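Local structure of OmpA family protein (Klebsiella pneumoniae subsp. pneumoniae, 7RJJ) at residues D5-D10 with K38-W43; S13-G18 with E69-W74; P96-D101 with R106-R111. The protein probably anchors the outer membrane to the cell wall, this piece being its OmpA-like domain, which binds peptidoglycan and here holds D-alanine. All blocks are in the same frame, centred on the assembly; numbering follows the deposited sequence.

Contact 1: D5-D10 with K38-W43; sequences DVIRLD and KARPGW
Ile7 lies against Arg40 and Trp43 at one end of the OmpA-like domain, where the edge strand 7-8 of its mixed sheet passes the turn joining helix 27-38 to strand 43-49. The packed part is small and centres on one methylene group. CG1 of Ile7 meets CZ3 of Trp43 at 3.6 Å and NH2 of Arg40 at 3.5 Å, so a branched aliphatic chain fills the angle between an aromatic ring and a guanidinium. Chi1 sets CG1 beside the backbone N of Ile7, and the further turn at chi2 (-57°) brings CD1 to 3.6 Å from NH2 of Arg40. Arg40, bent at chi2 and chi3, folds back over Trp43: CZ2 of Trp43 lies 3.3 Å above the guanidinium plane, offset toward the rim. The broad indole suits this place, taking CB of Arg40 over a face while Ile7 CG1 comes in obliquely. The two residues are the ends of a type II turn, Arg40 to Trp43, in which Gly42, at phi 90°, takes the position where a side chain would press on the preceding carbonyl. Backbone bonding of Ile7 with Leu116 fixes strand 7-8 to strand 112-117. Towards solvent the contact thins out. No hydrogen bond crosses it, and the carboxylate of Asp5 leads away, whereas the backbone O of Asp5 stays at the indole edge, near the ring plane, 3.5 Å from CZ3 of Trp43.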
loop_
_atom_site.group_PDB
_atom_site.type_symbol
_atom_site.label_atom_id
_atom_site.label_comp_id
_atom_site.label_asym_id
_atom_site.label_seq_id
_atom_site.Cartn_x
_atom_site.Cartn_y
_atom_site.Cartn_z
ATOM N N ASP A 5 16.436 -10.314 -6.395
ATOM C CA ASP A 5 15.111 -10.723 -5.868
ATOM C C ASP A 5 14.206 -9.502 -5.673
ATOM O O ASP A 5 14.728 -8.390 -5.445
ATOM C CB ASP A 5 15.240 -11.473 -4.536
ATOM C CG ASP A 5 15.888 -12.844 -4.637
ATOM O OD1 ASP A 5 16.371 -13.198 -5.736
ATOM O OD2 ASP A 5 15.902 -13.553 -3.611
ATOM N N VAL A 6 12.898 -9.712 -5.827
ATOM C CA VAL A 6 11.891 -8.662 -5.499
ATOM C C VAL A 6 12.024 -8.400 -3.998
ATOM O O VAL A 6 12.306 -9.358 -3.262
ATOM C CB VAL A 6 10.470 -9.109 -5.885
ATOM C CG1 VAL A 6 9.385 -8.237 -5.268
ATOM C CG2 VAL A 6 10.315 -9.185 -7.395
ATOM N N ILE A 7 11.918 -7.145 -3.578
ATOM C CA ILE A 7 12.028 -6.802 -2.130
ATOM C C ILE A 7 10.621 -6.473 -1.634
ATOM O O ILE A 7 10.000 -5.585 -2.205
ATOM C CB ILE A 7 13.007 -5.631 -1.905
ATOM C CG1 ILE A 7 14.393 -5.923 -2.482
ATOM C CG2 ILE A 7 13.076 -5.243 -0.432
ATOM C CD1 ILE A 7 15.044 -7.176 -1.945
ATOM N N ARG A 8 10.138 -7.182 -0.618
ATOM C CA ARG A 8 8.782 -6.887 -0.079
ATOM C C ARG A 8 8.949 -6.037 1.177
ATOM O O ARG A 8 9.710 -6.451 2.066
ATOM C CB ARG A 8 8.013 -8.190 0.158
ATOM C CG ARG A 8 7.685 -8.889 -1.150
ATOM C CD ARG A 8 7.118 -10.285 -1.052
ATOM N NE ARG A 8 6.855 -10.742 -2.415
ATOM C CZ ARG A 8 7.772 -11.216 -3.257
ATOM N NH1 ARG A 8 7.406 -11.591 -4.474
ATOM N NH2 ARG A 8 9.041 -11.306 -2.894
ATOM N N LEU A 9 8.320 -4.862 1.210
ATOM C CA LEU A 9 8.425 -4.008 2.414
ATOM C C LEU A 9 7.387 -4.495 3.422
ATOM O O LEU A 9 6.536 -5.277 3.027
ATOM C CB LEU A 9 8.214 -2.544 2.032
ATOM C CG LEU A 9 9.129 -2.034 0.920
ATOM C CD1 LEU A 9 8.985 -0.530 0.757
ATOM C CD2 LEU A 9 10.574 -2.411 1.191
ATOM N N ASP A 10 7.503 -4.100 4.688
ATOM C CA ASP A 10 6.496 -4.549 5.684
ATOM C C ASP A 10 5.135 -3.937 5.337
ATOM O O ASP A 10 5.112 -2.808 4.834
ATOM C CB ASP A 10 6.917 -4.191 7.109
ATOM C CG ASP A 10 8.086 -5.009 7.625
ATOM O OD1 ASP A 10 9.085 -5.136 6.897
ATOM O OD2 ASP A 10 7.954 -5.568 8.722
ATOM N N LYS A 38 14.164 4.682 -0.974
ATOM C CA LYS A 38 15.314 5.565 -1.297
ATOM C C LYS A 38 16.590 4.735 -1.439
ATOM O O LYS A 38 17.457 5.156 -2.213
ATOM C CB LYS A 38 15.462 6.665 -0.240
ATOM C CG LYS A 38 14.328 7.681 -0.224
ATOM C CD LYS A 38 14.303 8.566 -1.441
ATOM C CE LYS A 38 13.088 9.463 -1.495
ATOM N NZ LYS A 38 13.222 10.492 -2.559
ATOM N N ALA A 39 16.665 3.582 -0.771
ATOM C CA ALA A 39 17.880 2.741 -0.842
ATOM C C ALA A 39 17.921 1.971 -2.166
ATOM O O ALA A 39 18.977 1.384 -2.453
ATOM C CB ALA A 39 17.929 1.805 0.339
ATOM N N ARG A 40 16.830 1.980 -2.945
ATOM C CA ARG A 40 16.838 1.216 -4.220
ATOM C C ARG A 40 16.344 2.115 -5.353
ATOM O O ARG A 40 15.293 1.882 -5.936
ATOM C CB ARG A 40 16.036 -0.077 -4.053
ATOM C CG ARG A 40 16.178 -0.687 -2.663
ATOM C CD ARG A 40 16.228 -2.193 -2.573
ATOM N NE ARG A 40 17.521 -2.655 -3.065
ATOM C CZ ARG A 40 18.109 -3.806 -2.735
ATOM N NH1 ARG A 40 19.286 -4.115 -3.255
ATOM N NH2 ARG A 40 17.540 -4.631 -1.872
ATOM N N PRO A 41 17.116 3.157 -5.724
ATOM C CA PRO A 41 16.714 4.057 -6.802
ATOM C C PRO A 41 16.474 3.322 -8.126
ATOM O O PRO A 41 17.235 2.451 -8.444
ATOM C CB PRO A 41 17.912 5.005 -6.978
ATOM C CG PRO A 41 18.674 4.924 -5.676
ATOM C CD PRO A 41 18.397 3.546 -5.112
ATOM N N GLY A 42 15.376 3.636 -8.806
ATOM C CA GLY A 42 15.134 3.065 -10.143
ATOM C C GLY A 42 14.370 1.761 -10.146
ATOM O O GLY A 42 14.033 1.304 -11.250
ATOM N N TRP A 43 14.111 1.159 -8.981
ATOM C CA TRP A 43 13.324 -0.103 -8.955
ATOM C C TRP A 43 11.838 0.236 -9.127
ATOM O O TRP A 43 11.418 1.292 -8.607
ATOM C CB TRP A 43 13.553 -0.853 -7.638
ATOM C CG TRP A 43 14.907 -1.464 -7.459
ATOM C CD1 TRP A 43 16.128 -0.901 -7.698
ATOM C CD2 TRP A 43 15.167 -2.731 -6.837
ATOM N NE1 TRP A 43 17.123 -1.772 -7.345
ATOM C CE2 TRP A 43 16.563 -2.899 -6.802
ATOM C CE3 TRP A 43 14.350 -3.750 -6.343
ATOM C CZ2 TRP A 43 17.160 -4.052 -6.292
ATOM C CZ3 TRP A 43 14.937 -4.883 -5.838
ATOM C CH2 TRP A 43 16.323 -5.028 -5.801
#

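Contact 2: S13-G18 with E69-W74; sequences SLFDTG and ESVRDW. With DAL (D-alanine), chain C.
Leu14 and Val71 bring the irregular segment 13-18 closest to helix 57-77, yet their CA atoms stay 9.4 Å apart, so side chains alone bridge the gap. Val71 does so with one methyl, CG2, set beside its backbone N while CG1 lies anti to that nitrogen (chi1 171°). CG2 meets CZ of Phe15 at 4.2 Å, arriving at the edge of the ring near its plane, and the two side chains cross at about a right angle. CD1 of Leu14 reaches the same methyl at 4.4 Å. Within the loop, CB of Leu14 lies over one face of the phenyl ring, 4.0 Å above it, offset toward the rim. All three residues are buried and apolar, and no hydrogen bond crosses between the segments; a short branched valine suits a helix face that also packs on Val112 and Ile114 of strand 112-117. On another face of the helix, Arg72 grips OD1 of Asp73 side-on through NE and NH2, with the acceptor in the guanidinium plane. Beyond Phe15 the loop turns from core to ligand. Gly18, whose positive phi of 61° favours glycine, gives its backbone N-H to O of D-alanine at 2.8 Å, nearly straight at 162°. Asp52, Val54, Asn60 and Arg67 supply other hydrogen bonds to the ligand, so the loop is one wall of the D-alanine pocket of an OmpA-like peptidoglycan-binding domain.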
loop_
_atom_site.group_PDB
_atom_site.type_symbol
_atom_site.label_atom_id
_atom_site.label_comp_id
_atom_site.label_asym_id
_atom_site.label_seq_id
_atom_site.Cartn_x
_atom_site.Cartn_y
_atom_site.Cartn_z
ATOM N N SER A 13 -0.889 -1.040 7.743
ATOM C CA SER A 13 -2.310 -0.945 8.042
ATOM C C SER A 13 -2.618 0.497 8.471
ATOM O O SER A 13 -2.676 0.759 9.705
ATOM C CB SER A 13 -2.677 -1.954 9.105
ATOM O OG SER A 13 -2.333 -3.270 8.676
ATOM N N LEU A 14 -2.877 1.370 7.497
ATOM C CA LEU A 14 -3.022 2.838 7.718
ATOM C C LEU A 14 -4.444 3.328 7.438
ATOM O O LEU A 14 -4.574 4.551 7.182
ATOM C CB LEU A 14 -2.091 3.572 6.736
ATOM C CG LEU A 14 -0.652 3.080 6.632
ATOM C CD1 LEU A 14 0.093 3.844 5.537
ATOM C CD2 LEU A 14 0.072 3.198 7.954
ATOM N N PHE A 15 -5.469 2.475 7.524
ATOM C CA PHE A 15 -6.802 2.965 7.077
ATOM C C PHE A 15 -7.968 2.519 7.960
ATOM O O PHE A 15 -8.010 1.343 8.396
ATOM C CB PHE A 15 -7.095 2.433 5.670
ATOM C CG PHE A 15 -6.000 2.716 4.682
ATOM C CD1 PHE A 15 -5.904 3.960 4.076
ATOM C CD2 PHE A 15 -5.036 1.762 4.403
ATOM C CE1 PHE A 15 -4.873 4.237 3.198
ATOM C CE2 PHE A 15 -4.002 2.043 3.531
ATOM C CZ PHE A 15 -3.929 3.277 2.922
ATOM N N ASP A 16 -8.891 3.471 8.179
ATOM C CA ASP A 16 -10.169 3.225 8.891
ATOM C C ASP A 16 -11.172 2.714 7.854
ATOM O O ASP A 16 -10.908 2.890 6.623
ATOM C CB ASP A 16 -10.701 4.483 9.586
ATOM C CG ASP A 16 -9.877 4.947 10.806
ATOM O OD1 ASP A 16 -9.315 4.118 11.542
ATOM O OD2 ASP A 16 -9.744 6.184 10.941
ATOM N N THR A 17 -12.254 2.100 8.338
ATOM C CA THR A 17 -13.331 1.516 7.498
ATOM C C THR A 17 -13.767 2.497 6.404
ATOM O O THR A 17 -13.949 3.682 6.719
ATOM C CB THR A 17 -14.526 1.113 8.372
ATOM O OG1 THR A 17 -14.038 0.175 9.332
ATOM C CG2 THR A 17 -15.672 0.520 7.581
ATOM N N GLY A 18 -13.846 2.007 5.159
ATOM C CA GLY A 18 -14.341 2.747 3.978
ATOM C C GLY A 18 -13.544 3.994 3.639
ATOM O O GLY A 18 -13.986 4.727 2.729
ATOM N N GLU A 69 -3.281 4.350 -4.215
ATOM C CA GLU A 69 -3.038 5.708 -4.784
ATOM C C GLU A 69 -2.688 6.710 -3.669
ATOM O O GLU A 69 -1.852 7.584 -3.937
ATOM C CB GLU A 69 -4.240 6.170 -5.600
ATOM C CG GLU A 69 -4.426 5.364 -6.871
ATOM C CD GLU A 69 -5.716 5.656 -7.616
ATOM O OE1 GLU A 69 -6.582 6.351 -7.051
ATOM O OE2 GLU A 69 -5.860 5.170 -8.750
ATOM N N SER A 70 -3.318 6.611 -2.493
ATOM C CA SER A 70 -3.002 7.542 -1.367
ATOM C C SER A 70 -1.529 7.386 -0.960
ATOM O O SER A 70 -0.869 8.410 -0.720
ATOM C CB SER A 70 -3.910 7.337 -0.178
ATOM O OG SER A 70 -5.246 7.722 -0.469
ATOM N N VAL A 71 -1.056 6.141 -0.842
ATOM C CA VAL A 71 0.362 5.848 -0.474
ATOM C C VAL A 71 1.272 6.307 -1.617
ATOM O O VAL A 71 2.262 6.991 -1.322
ATOM C CB VAL A 71 0.545 4.365 -0.106
ATOM C CG1 VAL A 71 2.002 3.981 0.059
ATOM C CG2 VAL A 71 -0.230 4.014 1.152
ATOM N N ARG A 72 0.920 5.999 -2.868
ATOM C CA ARG A 72 1.743 6.476 -4.012
ATOM C C ARG A 72 1.867 7.999 -3.912
ATOM O O ARG A 72 3.008 8.511 -3.914
ATOM C CB ARG A 72 1.113 6.105 -5.362
ATOM C CG ARG A 72 1.795 6.739 -6.567
ATOM C CD ARG A 72 0.913 6.699 -7.795
ATOM N NE ARG A 72 -0.260 7.540 -7.588
ATOM C CZ ARG A 72 -1.399 7.439 -8.254
ATOM N NH1 ARG A 72 -1.558 6.507 -9.176
ATOM N NH2 ARG A 72 -2.402 8.246 -7.954
ATOM N N ASP A 73 0.734 8.682 -3.753
ATOM C CA ASP A 73 0.703 10.169 -3.698
ATOM C C ASP A 73 1.594 10.684 -2.560
ATOM O O ASP A 73 2.302 11.687 -2.769
ATOM C CB ASP A 73 -0.720 10.706 -3.509
ATOM C CG ASP A 73 -1.661 10.515 -4.685
ATOM O OD1 ASP A 73 -1.232 9.954 -5.712
ATOM O OD2 ASP A 73 -2.834 10.946 -4.552
ATOM N N TRP A 74 1.568 10.017 -1.403
ATOM C CA TRP A 74 2.416 10.480 -0.273
ATOM C C TRP A 74 3.892 10.324 -0.640
ATOM O O TRP A 74 4.683 11.254 -0.480
ATOM C CB TRP A 74 2.073 9.719 1.010
ATOM C CG TRP A 74 2.735 10.270 2.235
ATOM C CD1 TRP A 74 2.197 11.151 3.130
ATOM C CD2 TRP A 74 4.063 9.977 2.708
ATOM N NE1 TRP A 74 3.085 11.406 4.137
ATOM C CE2 TRP A 74 4.247 10.719 3.895
ATOM C CE3 TRP A 74 5.111 9.173 2.249
ATOM C CZ2 TRP A 74 5.435 10.667 4.626
ATOM C CZ3 TRP A 74 6.282 9.121 2.973
ATOM C CH2 TRP A 74 6.441 9.862 4.143
HETATM N N DAL C . -14.185 -3.359 3.571
HETATM C CA DAL C . -14.130 -2.114 4.394
HETATM C CB DAL C . -15.129 -1.111 3.876
HETATM C C DAL C . -12.703 -1.549 4.392
HETATM O O DAL C . -12.484 -0.392 4.747
HETATM O OXT DAL C . -11.731 -2.234 4.061
#

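Contact 3: P96-D101 with R106-R111; sequences PIATND and RALNRR. With DAL (D-alanine), chain C.
Polar bonding, mostly side-chain-to-backbone and centred on Asn109, fastens the surface loop 96-101 to the last turn of helix 103-109 and the two residues after it. The asparagine amide uses both ends. Asn109 OD1 accepts from Ile97 N at 2.8 Å. The same OD1 of Asn109 takes Ala98 N at 2.9 Å. Asn109 ND2 donates to Ala98 O and, at 2.9 Å, to Asn100 OD1, standing above both carbonyl planes. Four bonds thus fix the rotation of this buried amide, a task that suits asparagine, which carries donor and acceptor on one flat group. Arg106 bends at chi3 to bring NH1 to Asn100 O (2.8 Å), the oxygen lying in the guanidinium plane although the nitrogen stands above the carbonyl plane. CG2 of Ile97 sits over one face of the Arg111 guanidinium, which makes its salt bridge with Glu113 through NE. Small Ala98 lets its CB approach CB of Leu108 to 3.8 Å. Thr99 OG1, accepting from Asp101 N, forms an ST turn leading into the helix. Arg110, the first residue past the helix, passes CD by D-alanine and pairs through NH1 with Asp52, while Arg111 bonds through its backbone to His50, joining the helix end to the chain following strand 43-49.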
loop_
_atom_site.group_PDB
_atom_site.type_symbol
_atom_site.label_atom_id
_atom_site.label_comp_id
_atom_site.label_asym_id
_atom_site.label_seq_id
_atom_site.Cartn_x
_atom_site.Cartn_y
_atom_site.Cartn_z
ATOM N N PRO A 96 -6.479 -11.379 2.742
ATOM C CA PRO A 96 -6.294 -10.957 4.127
ATOM C C PRO A 96 -4.995 -11.502 4.755
ATOM O O PRO A 96 -4.514 -12.562 4.326
ATOM C CB PRO A 96 -7.530 -11.544 4.832
ATOM C CG PRO A 96 -7.953 -12.711 3.955
ATOM C CD PRO A 96 -7.651 -12.250 2.549
ATOM N N ILE A 97 -4.417 -10.727 5.687
ATOM C CA ILE A 97 -3.207 -11.139 6.471
ATOM C C ILE A 97 -3.677 -11.481 7.890
ATOM O O ILE A 97 -2.893 -12.065 8.664
ATOM C CB ILE A 97 -2.119 -10.046 6.495
ATOM C CG1 ILE A 97 -2.640 -8.734 7.101
ATOM C CG2 ILE A 97 -1.540 -9.840 5.106
ATOM C CD1 ILE A 97 -1.558 -7.745 7.484
ATOM N N ALA A 98 -4.918 -11.117 8.211
ATOM C CA ALA A 98 -5.470 -11.359 9.560
ATOM C C ALA A 98 -6.934 -11.780 9.450
ATOM O O ALA A 98 -7.541 -11.577 8.386
ATOM C CB ALA A 98 -5.331 -10.114 10.407
ATOM N N THR A 99 -7.468 -12.348 10.529
ATOM C CA THR A 99 -8.886 -12.768 10.541
ATOM C C THR A 99 -9.763 -11.536 10.304
ATOM O O THR A 99 -9.313 -10.405 10.653
ATOM C CB THR A 99 -9.250 -13.459 11.867
ATOM O OG1 THR A 99 -10.639 -13.800 11.844
ATOM C CG2 THR A 99 -8.978 -12.596 13.081
ATOM N N ASN A 100 -10.908 -11.735 9.639
ATOM C CA ASN A 100 -11.913 -10.651 9.495
ATOM C C ASN A 100 -12.967 -10.861 10.593
ATOM O O ASN A 100 -13.969 -10.138 10.590
ATOM C CB ASN A 100 -12.533 -10.616 8.096
ATOM C CG ASN A 100 -11.637 -9.929 7.091
ATOM O OD1 ASN A 100 -11.271 -8.766 7.284
ATOM N ND2 ASN A 100 -11.286 -10.632 6.026
ATOM N N ASP A 101 -12.705 -11.792 11.522
ATOM C CA ASP A 101 -13.663 -12.107 12.624
ATOM C C ASP A 101 -13.492 -11.179 13.834
ATOM O O ASP A 101 -14.248 -11.366 14.788
ATOM C CB ASP A 101 -13.552 -13.568 13.069
ATOM C CG ASP A 101 -14.289 -14.539 12.150
ATOM O OD1 ASP A 101 -15.142 -14.073 11.344
ATOM O OD2 ASP A 101 -14.033 -15.758 12.271
ATOM N N ARG A 106 -9.629 -7.031 11.209
ATOM C CA ARG A 106 -10.120 -6.257 10.042
ATOM C C ARG A 106 -9.256 -5.003 9.881
ATOM O O ARG A 106 -8.971 -4.646 8.732
ATOM C CB ARG A 106 -11.610 -5.931 10.179
ATOM C CG ARG A 106 -12.519 -7.155 10.147
ATOM C CD ARG A 106 -14.000 -6.818 10.117
ATOM N NE ARG A 106 -14.488 -6.202 11.343
ATOM C CZ ARG A 106 -14.921 -6.873 12.418
ATOM N NH1 ARG A 106 -14.913 -8.199 12.439
ATOM N NH2 ARG A 106 -15.367 -6.207 13.471
ATOM N N ALA A 107 -8.818 -4.389 10.984
ATOM C CA ALA A 107 -7.980 -3.170 10.856
ATOM C C ALA A 107 -6.650 -3.531 10.195
ATOM O O ALA A 107 -6.147 -2.707 9.395
ATOM C CB ALA A 107 -7.770 -2.506 12.193
ATOM N N LEU A 108 -6.114 -4.716 10.506
ATOM C CA LEU A 108 -4.830 -5.150 9.892
ATOM C C LEU A 108 -5.019 -5.374 8.387
ATOM O O LEU A 108 -4.072 -5.065 7.625
ATOM C CB LEU A 108 -4.326 -6.426 10.578
ATOM C CG LEU A 108 -3.632 -6.228 11.926
ATOM C CD1 LEU A 108 -3.402 -7.562 12.621
ATOM C CD2 LEU A 108 -2.319 -5.478 11.775
ATOM N N ASN A 109 -6.202 -5.840 7.974
ATOM C CA ASN A 109 -6.461 -6.145 6.540
ATOM C C ASN A 109 -6.575 -4.855 5.714
ATOM O O ASN A 109 -6.261 -4.905 4.493
ATOM C CB ASN A 109 -7.670 -7.066 6.384
ATOM C CG ASN A 109 -7.394 -8.472 6.876
ATOM O OD1 ASN A 109 -6.272 -8.974 6.748
ATOM N ND2 ASN A 109 -8.416 -9.127 7.415
ATOM N N ARG A 110 -7.049 -3.764 6.318
ATOM C CA ARG A 110 -7.140 -2.455 5.619
ATOM C C ARG A 110 -5.705 -1.951 5.493
ATOM O O ARG A 110 -5.237 -1.263 6.417
ATOM C CB ARG A 110 -8.049 -1.505 6.410
ATOM C CG ARG A 110 -9.454 -2.046 6.626
ATOM C CD ARG A 110 -10.397 -1.026 7.241
ATOM N NE ARG A 110 -10.062 -0.617 8.603
ATOM C CZ ARG A 110 -10.599 -1.132 9.721
ATOM N NH1 ARG A 110 -11.486 -2.105 9.656
ATOM N NH2 ARG A 110 -10.231 -0.673 10.905
ATOM N N ARG A 111 -5.040 -2.252 4.373
ATOM C CA ARG A 111 -3.601 -1.930 4.341
ATOM C C ARG A 111 -3.064 -1.774 2.917
ATOM O O ARG A 111 -3.798 -2.018 1.939
ATOM C CB ARG A 111 -2.888 -3.116 4.990
ATOM C CG ARG A 111 -2.875 -4.350 4.100
ATOM C CD ARG A 111 -2.501 -5.625 4.825
ATOM N NE ARG A 111 -2.184 -6.687 3.876
ATOM C CZ ARG A 111 -3.072 -7.489 3.308
ATOM N NH1 ARG A 111 -4.365 -7.363 3.580
ATOM N NH2 ARG A 111 -2.667 -8.416 2.457
HETATM N N DAL C . -14.185 -3.359 3.571
HETATM C CA DAL C . -14.130 -2.114 4.394
HETATM C CB DAL C . -15.129 -1.111 3.876
HETATM C C DAL C . -12.703 -1.549 4.392
HETATM O O DAL C . -12.484 -0.392 4.747
HETATM O OXT DAL C . -11.731 -2.234 4.061
#

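Overall arrangement
Contacts 2 and 3 meet at the ligand, whereas contact 1 lies on the far side of the chain's centre. The centres of contacts 2 and 3 are 14 Å apart, and two probable hydrogen bonds join them: Ser13 OG to Leu108 O at 2.7 Å and Phe15 O to Arg110 NE at 2.8 Å. The second ties the loop that holds D-alanine through Gly18 to the arginine lining the same pocket. Contact 1, with its centre 20 Å from that of contact 2 and 24 Å from that of contact 3, takes no part in the pocket. It is still linked by sequence, since segments 5-10 and 13-18 are near neighbours, and by strand 112-117, which pairs with strand 7-8 and also packs on Phe15 and Val71.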